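Local coordinates for sgbp-b (Bacteroides uniformis, PDB 7K44), which probably binds xyloglucan at the cell surface, as a glycan-binding protein encoded in a polysaccharide utilization locus, at residues Asp151-Met157 against Ser189-Met195; Thr138-Val144 against Met175-Pro181; Ser248-Ala253 against Asn368-Glu374. All coordinates share one frame; numbering follows the deposited sequence.

Interaction 1 of 3, residues Asp151-Met157 against Ser189-Met195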
# COMPACT_ATOMS: atom_id res chain seq x y z
N ASP A 151 -14.59 5.53 11.37
CA ASP A 151 -15.98 5.16 11.10
C ASP A 151 -16.15 4.56 9.71
O ASP A 151 -16.93 5.03 8.88
CB ASP A 151 -16.93 6.34 11.32
CG ASP A 151 -16.82 6.93 12.71
OD1 ASP A 151 -16.69 6.14 13.68
OD2 ASP A 151 -16.84 8.16 12.83
N ILE A 152 -15.39 3.49 9.46
CA ILE A 152 -15.43 2.83 8.16
C ILE A 152 -16.77 2.15 7.96
O ILE A 152 -17.29 1.46 8.85
CB ILE A 152 -14.27 1.84 8.03
CG1 ILE A 152 -12.96 2.58 7.83
CG2 ILE A 152 -14.52 0.88 6.85
CD1 ILE A 152 -11.78 1.68 7.72
N VAL A 153 -17.35 2.34 6.77
CA VAL A 153 -18.58 1.68 6.38
C VAL A 153 -18.31 0.51 5.45
O VAL A 153 -18.94 -0.55 5.58
CB VAL A 153 -19.53 2.71 5.73
CG1 VAL A 153 -20.74 2.02 5.13
CG2 VAL A 153 -19.96 3.74 6.76
N SER A 154 -17.39 0.66 4.50
CA SER A 154 -17.14 -0.40 3.54
C SER A 154 -15.80 -0.17 2.88
O SER A 154 -15.29 0.95 2.82
CB SER A 154 -18.24 -0.45 2.47
OG SER A 154 -18.27 0.75 1.71
N ILE A 155 -15.22 -1.27 2.40
CA ILE A 155 -14.08 -1.24 1.49
C ILE A 155 -14.46 -2.11 0.30
O ILE A 155 -14.77 -3.30 0.47
CB ILE A 155 -12.79 -1.74 2.16
CG1 ILE A 155 -12.52 -0.93 3.43
CG2 ILE A 155 -11.62 -1.63 1.18
CD1 ILE A 155 -11.26 -1.34 4.17
N THR A 156 -14.45 -1.52 -0.89
CA THR A 156 -14.99 -2.18 -2.07
C THR A 156 -14.02 -2.07 -3.24
O THR A 156 -13.15 -1.19 -3.29
CB THR A 156 -16.34 -1.57 -2.47
OG1 THR A 156 -16.16 -0.19 -2.80
CG2 THR A 156 -17.34 -1.67 -1.32
N MET A 157 -14.20 -2.98 -4.19
CA MET A 157 -13.38 -3.02 -5.40
C MET A 157 -14.26 -3.64 -6.48
O MET A 157 -14.46 -4.86 -6.50
CB MET A 157 -12.12 -3.84 -5.17
CG MET A 157 -12.34 -5.03 -4.26
SD MET A 157 -10.82 -5.80 -3.70
CE MET A 157 -10.08 -4.49 -2.74
N SER A 189 -12.37 0.49 -9.37
CA SER A 189 -11.91 1.43 -8.36
C SER A 189 -11.88 0.73 -7.01
O SER A 189 -12.83 0.01 -6.66
CB SER A 189 -12.85 2.64 -8.26
OG SER A 189 -12.66 3.52 -9.36
N LEU A 190 -10.79 0.90 -6.28
CA LEU A 190 -10.76 0.61 -4.86
C LEU A 190 -11.38 1.79 -4.13
O LEU A 190 -11.01 2.94 -4.37
CB LEU A 190 -9.31 0.43 -4.41
CG LEU A 190 -9.07 0.36 -2.90
CD1 LEU A 190 -9.68 -0.92 -2.34
CD2 LEU A 190 -7.57 0.45 -2.59
N ALA A 191 -12.33 1.51 -3.25
CA ALA A 191 -13.05 2.58 -2.56
C ALA A 191 -13.14 2.27 -1.08
O ALA A 191 -13.54 1.17 -0.70
CB ALA A 191 -14.46 2.75 -3.14
N ILE A 192 -12.75 3.24 -0.26
CA ILE A 192 -12.96 3.17 1.18
C ILE A 192 -14.03 4.20 1.52
O ILE A 192 -13.87 5.39 1.23
CB ILE A 192 -11.67 3.47 1.97
CG1 ILE A 192 -10.60 2.42 1.67
CG2 ILE A 192 -11.98 3.51 3.47
CD1 ILE A 192 -9.26 2.76 2.32
N THR A 193 -15.12 3.73 2.11
CA THR A 193 -16.24 4.59 2.47
C THR A 193 -16.32 4.66 3.98
O THR A 193 -16.34 3.62 4.65
CB THR A 193 -17.54 4.07 1.88
OG1 THR A 193 -17.48 4.11 0.45
CG2 THR A 193 -18.72 4.93 2.34
N THR A 194 -16.37 5.88 4.51
CA THR A 194 -16.59 6.12 5.92
C THR A 194 -17.88 6.92 6.06
O THR A 194 -18.49 7.34 5.07
CB THR A 194 -15.44 6.92 6.52
OG1 THR A 194 -15.42 8.22 5.93
CG2 THR A 194 -14.09 6.25 6.26
N MET A 195 -18.28 7.17 7.31
CA MET A 195 -19.40 8.07 7.55
C MET A 195 -19.14 9.47 7.01
O MET A 195 -20.10 10.21 6.76
CB MET A 195 -19.75 8.09 9.04
CG MET A 195 -20.29 6.77 9.55
SD MET A 195 -21.81 6.29 8.73
CE MET A 195 -22.96 7.48 9.41
O HOH W 1 -16.54 1.56 -0.28
O HOH W 2 -15.24 0.44 -5.35
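Ile155 lays its CG2 methyl beside CD1 of Leu190 at 4.1 Å, the two side chains running alongside each other and pointing the same way. The torsion of Ile155 explains the approach: with CG1 beside the backbone N (chi1 -55°), CG2 is left as the branch that faces the neighbouring strand, where it also meets CG1 of Ile192. Leu190 likewise brings CD1 to 3.6 Å from Thr156 O. Ile155, Leu190 and Ile192 lie on the buried face of the pair, where Ile155 and Ile192 reach Leu176 of strand 175-179 and Leu190 reaches Val131.

The evidence for an antiparallel ladder is the 165° angle between the segments' strand directions, together with reciprocal backbone bonds that join Thr156 to Ala191. Strands 152-157 and 188-194 are neighbours in one sheet of the immunoglobulin-like IPT/TIG domain. A classic beta bulge interrupts their register: Val153 N and Ser154 N both donate to Thr193 O, at 2.7 Å and 3.1 Å, each tilted 20° from the carbonyl plane. One acceptor thus serves two successive amides.

The face bearing Ser154, Thr156, Ala191 and Thr193 is more polar and only partly exposed. Here Ser154 OG rests 3.4 Å from Thr193 CB, and a water bridges Ser154 OG to Thr193 OG1, adding a weak bond to Ala191 O. Thr193 OG1 has a second partner in Thr198 OG1. Further along, Thr156 OG1 lies 3.4 Å from Ala191 CB and shares another water with Ser189 O, to which that water donates. At the bulge itself, Val153 sends CG2 across the thioether of Met195 at about a right angle, 3.7 Å from its SD.

Interaction 2 of 3, residues Thr138-Val144 against Met175-Pro181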
# COMPACT_ATOMS: atom_id res chain seq x y z
N THR A 138 -5.77 -12.87 -3.63
CA THR A 138 -6.85 -13.20 -2.69
C THR A 138 -6.30 -13.94 -1.48
O THR A 138 -5.50 -14.87 -1.61
CB THR A 138 -7.92 -14.03 -3.40
OG1 THR A 138 -8.57 -13.21 -4.38
CG2 THR A 138 -8.96 -14.57 -2.40
N GLY A 139 -6.71 -13.50 -0.29
CA GLY A 139 -6.24 -14.09 0.94
C GLY A 139 -5.06 -13.41 1.58
O GLY A 139 -4.81 -13.64 2.77
N THR A 140 -4.35 -12.55 0.85
CA THR A 140 -3.21 -11.84 1.41
C THR A 140 -3.68 -10.57 2.11
O THR A 140 -4.84 -10.15 1.98
CB THR A 140 -2.16 -11.52 0.33
OG1 THR A 140 -2.69 -10.56 -0.60
CG2 THR A 140 -1.75 -12.79 -0.41
N THR A 141 -2.77 -9.94 2.85
CA THR A 141 -3.08 -8.72 3.58
C THR A 141 -2.69 -7.51 2.74
O THR A 141 -1.56 -7.41 2.27
CB THR A 141 -2.35 -8.70 4.92
OG1 THR A 141 -2.76 -9.84 5.69
CG2 THR A 141 -2.68 -7.44 5.69
N VAL A 142 -3.65 -6.60 2.55
CA VAL A 142 -3.44 -5.38 1.80
C VAL A 142 -3.31 -4.25 2.81
O VAL A 142 -4.03 -4.24 3.82
CB VAL A 142 -4.66 -5.13 0.89
CG1 VAL A 142 -4.43 -3.91 0.02
CG2 VAL A 142 -5.00 -6.36 0.06
N THR A 143 -2.39 -3.33 2.57
CA THR A 143 -2.21 -2.16 3.42
C THR A 143 -2.54 -0.91 2.63
O THR A 143 -2.17 -0.79 1.46
CB THR A 143 -0.77 -2.09 3.95
OG1 THR A 143 -0.47 -3.31 4.64
CG2 THR A 143 -0.61 -0.94 4.94
N VAL A 144 -3.25 0.03 3.26
CA VAL A 144 -3.62 1.29 2.62
C VAL A 144 -3.19 2.43 3.53
O VAL A 144 -3.43 2.38 4.74
CB VAL A 144 -5.14 1.37 2.36
CG1 VAL A 144 -5.49 2.65 1.60
CG2 VAL A 144 -5.62 0.15 1.58
N MET A 175 -3.89 4.62 8.42
CA MET A 175 -3.39 3.37 7.87
C MET A 175 -4.40 2.28 8.19
O MET A 175 -4.99 2.28 9.28
CB MET A 175 -2.04 3.02 8.48
CG MET A 175 -1.26 1.97 7.72
SD MET A 175 -0.68 0.63 8.76
CE MET A 175 -2.22 -0.21 9.03
N LEU A 176 -4.61 1.37 7.24
CA LEU A 176 -5.45 0.23 7.55
C LEU A 176 -4.92 -0.98 6.80
O LEU A 176 -4.19 -0.86 5.82
CB LEU A 176 -6.95 0.46 7.29
CG LEU A 176 -7.43 0.80 5.88
CD1 LEU A 176 -7.50 -0.43 5.01
CD2 LEU A 176 -8.79 1.47 5.94
N THR A 177 -5.29 -2.15 7.30
CA THR A 177 -5.05 -3.40 6.60
C THR A 177 -6.36 -4.17 6.48
O THR A 177 -7.27 -4.01 7.30
CB THR A 177 -4.01 -4.28 7.32
OG1 THR A 177 -4.49 -4.61 8.63
CG2 THR A 177 -2.70 -3.56 7.44
N PHE A 178 -6.45 -5.00 5.45
CA PHE A 178 -7.58 -5.89 5.27
C PHE A 178 -7.12 -7.12 4.50
O PHE A 178 -6.04 -7.12 3.89
CB PHE A 178 -8.77 -5.21 4.58
CG PHE A 178 -8.50 -4.77 3.15
CD1 PHE A 178 -8.75 -5.63 2.09
CD2 PHE A 178 -8.03 -3.48 2.88
CE1 PHE A 178 -8.51 -5.23 0.77
CE2 PHE A 178 -7.80 -3.07 1.56
CZ PHE A 178 -8.04 -3.95 0.51
N THR A 179 -7.95 -8.16 4.52
CA THR A 179 -7.69 -9.35 3.73
C THR A 179 -8.32 -9.21 2.36
O THR A 179 -9.51 -8.87 2.25
CB THR A 179 -8.24 -10.59 4.44
OG1 THR A 179 -7.61 -10.71 5.72
CG2 THR A 179 -7.98 -11.85 3.60
N MET A 180 -7.54 -9.45 1.33
CA MET A 180 -8.05 -9.31 -0.02
C MET A 180 -9.13 -10.36 -0.26
O MET A 180 -8.87 -11.56 -0.06
CB MET A 180 -6.91 -9.48 -1.01
CG MET A 180 -7.35 -9.46 -2.46
SD MET A 180 -7.89 -7.81 -2.94
CE MET A 180 -8.56 -8.21 -4.54
N PRO A 181 -10.32 -9.97 -0.68
CA PRO A 181 -11.37 -10.95 -0.97
C PRO A 181 -11.19 -11.60 -2.34
O PRO A 181 -10.14 -11.44 -2.97
CB PRO A 181 -12.65 -10.11 -0.93
CG PRO A 181 -12.19 -8.75 -1.37
CD PRO A 181 -10.79 -8.58 -0.84
O HOH W 3 -5.59 -9.57 6.68
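The Phe178 ring carries Val142 over one face: Val142 CB stands 3.8 Å from the ring centroid, 19° off the normal, which defines a CH-pi contact offset toward the rim. At the edge lie Leu176 CD1, in the ring plane, and Val144 CG2, 3.9 Å from Phe178 CE2. With chi1 at 64°, Phe178 CG sits between its backbone N and carbonyl carbon, bringing the ring in beside Val142. A serine in place of this phenylalanine would probably leave a gap beside Val142 and deprive Val144 of its aromatic neighbour.

Backbone bonds in both directions pair Val142 with Phe178 and Val144 with Leu176, fixing the antiparallel register. Past the strand ends the contact continues, as Gly139 N donates to Met180 O at 2.9 Å and Thr138 OG1 to Pro181 O at 2.8 Å. On the sheet face that bears the threonines, a water joins Thr141 OG1 to Thr179 OG1.

Within the IPT/TIG fold, strand 141-147 lies between strands 127-131 and 175-179, the latter flanked in turn by 168-169. Val142 meets Val131 and Val144 meets Ile128, while Leu176 and Phe178 pack against strand 152-157 of the facing sheet.

Interaction 3 of 3, residues Ser248-Ala253 against Asn368-Glu374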
# COMPACT_ATOMS: atom_id res chain seq x y z
N SER A 248 14.69 -20.72 -7.34
CA SER A 248 15.13 -21.17 -6.03
C SER A 248 16.36 -22.04 -6.16
O SER A 248 16.62 -22.65 -7.20
CB SER A 248 14.02 -21.92 -5.28
OG SER A 248 13.81 -23.20 -5.85
N GLY A 249 17.12 -22.11 -5.06
CA GLY A 249 18.27 -22.99 -4.96
C GLY A 249 19.43 -22.28 -4.31
O GLY A 249 19.29 -21.20 -3.75
N GLU A 250 20.61 -22.89 -4.39
CA GLU A 250 21.82 -22.33 -3.81
C GLU A 250 22.59 -21.58 -4.89
O GLU A 250 22.92 -22.14 -5.93
CB GLU A 250 22.69 -23.41 -3.18
CG GLU A 250 23.86 -22.86 -2.38
CD GLU A 250 24.67 -23.95 -1.71
OE1 GLU A 250 24.08 -24.71 -0.91
OE2 GLU A 250 25.88 -24.06 -2.00
N LEU A 251 22.86 -20.30 -4.62
CA LEU A 251 23.51 -19.40 -5.57
C LEU A 251 24.90 -19.10 -5.05
O LEU A 251 25.06 -18.41 -4.03
CB LEU A 251 22.69 -18.12 -5.71
CG LEU A 251 23.26 -16.99 -6.58
CD1 LEU A 251 23.73 -17.51 -7.96
CD2 LEU A 251 22.21 -15.89 -6.75
N SER A 252 25.91 -19.62 -5.73
CA SER A 252 27.28 -19.50 -5.27
C SER A 252 27.83 -18.10 -5.56
O SER A 252 27.22 -17.29 -6.26
CB SER A 252 28.16 -20.53 -5.97
OG SER A 252 28.20 -20.25 -7.36
N ALA A 253 29.01 -17.84 -5.01
CA ALA A 253 29.75 -16.64 -5.37
C ALA A 253 30.25 -16.75 -6.81
O ALA A 253 30.39 -17.85 -7.37
CB ALA A 253 30.93 -16.45 -4.43
N ASN A 368 30.43 -12.60 -2.65
CA ASN A 368 29.59 -13.01 -1.53
C ASN A 368 28.81 -14.27 -1.85
O ASN A 368 28.50 -14.57 -3.01
CB ASN A 368 28.62 -11.88 -1.19
CG ASN A 368 29.33 -10.59 -0.87
OD1 ASN A 368 30.22 -10.55 -0.02
ND2 ASN A 368 28.96 -9.52 -1.57
N GLY A 369 28.49 -15.02 -0.80
CA GLY A 369 27.77 -16.26 -0.95
C GLY A 369 28.45 -17.43 -0.27
O GLY A 369 29.49 -17.27 0.39
N PRO A 370 27.89 -18.64 -0.41
CA PRO A 370 26.67 -18.91 -1.18
C PRO A 370 25.41 -18.41 -0.47
O PRO A 370 25.43 -18.18 0.74
CB PRO A 370 26.65 -20.43 -1.29
CG PRO A 370 27.43 -20.91 -0.11
CD PRO A 370 28.48 -19.87 0.15
N TYR A 371 24.33 -18.24 -1.22
CA TYR A 371 23.06 -17.78 -0.69
C TYR A 371 21.96 -18.77 -1.06
O TYR A 371 21.91 -19.27 -2.19
CB TYR A 371 22.65 -16.46 -1.32
CG TYR A 371 23.45 -15.27 -0.91
CD1 TYR A 371 23.28 -14.70 0.36
CD2 TYR A 371 24.34 -14.66 -1.78
CE1 TYR A 371 24.00 -13.59 0.74
CE2 TYR A 371 25.06 -13.55 -1.40
CZ TYR A 371 24.89 -13.01 -0.14
OH TYR A 371 25.60 -11.89 0.24
N ASN A 372 21.08 -19.05 -0.10
CA ASN A 372 19.86 -19.78 -0.41
C ASN A 372 18.83 -18.79 -0.95
O ASN A 372 18.53 -17.78 -0.31
CB ASN A 372 19.33 -20.48 0.84
CG ASN A 372 17.99 -21.15 0.61
OD1 ASN A 372 17.77 -21.79 -0.42
ND2 ASN A 372 17.08 -20.99 1.56
N ILE A 373 18.31 -19.07 -2.14
CA ILE A 373 17.36 -18.20 -2.83
C ILE A 373 16.02 -18.91 -2.92
O ILE A 373 15.96 -20.10 -3.22
CB ILE A 373 17.88 -17.88 -4.25
CG1 ILE A 373 19.25 -17.20 -4.19
CG2 ILE A 373 16.86 -17.05 -5.03
CD1 ILE A 373 19.26 -15.87 -3.44
N GLU A 374 14.94 -18.17 -2.67
CA GLU A 374 13.60 -18.72 -2.86
C GLU A 374 12.65 -17.56 -3.11
O GLU A 374 12.34 -16.81 -2.18
CB GLU A 374 13.16 -19.56 -1.66
CG GLU A 374 11.77 -20.16 -1.82
CD GLU A 374 11.23 -20.79 -0.54
OE1 GLU A 374 12.00 -20.91 0.44
OE2 GLU A 374 10.04 -21.14 -0.51
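Leu251 and Ile373 cross obliquely, Leu251 CB lying 3.9 Å from Ile373 CG1, on the inner face of an antiparallel ladder in the beta-sandwich of the probable xyloglucan-binding domain. Four backbone bonds set the register: Gly249 and Ile373 bond reciprocally, as do Leu251 and Tyr371. The straightest, from Leu251 N to Tyr371 O, spans 2.8 Å with an N-H...O angle of 171° and lies in the carbonyl plane.

The opposite face of the ladder bears Glu250. Its CG is anti to the backbone N (chi1 -172°), which carries the extended chain alongside Pro370, with Glu250 CG 3.9 Å from Pro370 CB. Gly249 marks a corner in the chain; with phi at 137°, a CB would be jammed against the carbonyl O of Ser248, so glycine suits the bend.

In the next shell, Trp258 touches both Leu251 and Ile373, and Met362 also packs on Ile373, joining this ladder to the other sheet. Asn364 ND2 donates to Ser252 O and to Asn368 O, one amide thereby bracing both segments where the regular pairing has ended. There, beside the cis peptide that precedes Pro370, Ala253 CB lies 3.4 Å from Asn368 O.

From the N terminus, residues 138-144 come first and 151-157 follow on the next strand. Residues 175-181 then return to the first, closing the 30-residue loop of interaction 2, and 189-195 return to the second, closing the 31-residue loop of interaction 1. The segments alternate, so the two loops cross, as expected of a sandwich in which successive strands pass between sheets. The two sheets meet through the core, where Ile192 CD1 lies 3.8 Å from Val144 CG1. Interaction 3 follows in series, closing a 114-residue loop within the glycan-binding domain; its centre is about 31 Å from that of interaction 2 and about 43 Å from that of interaction 1.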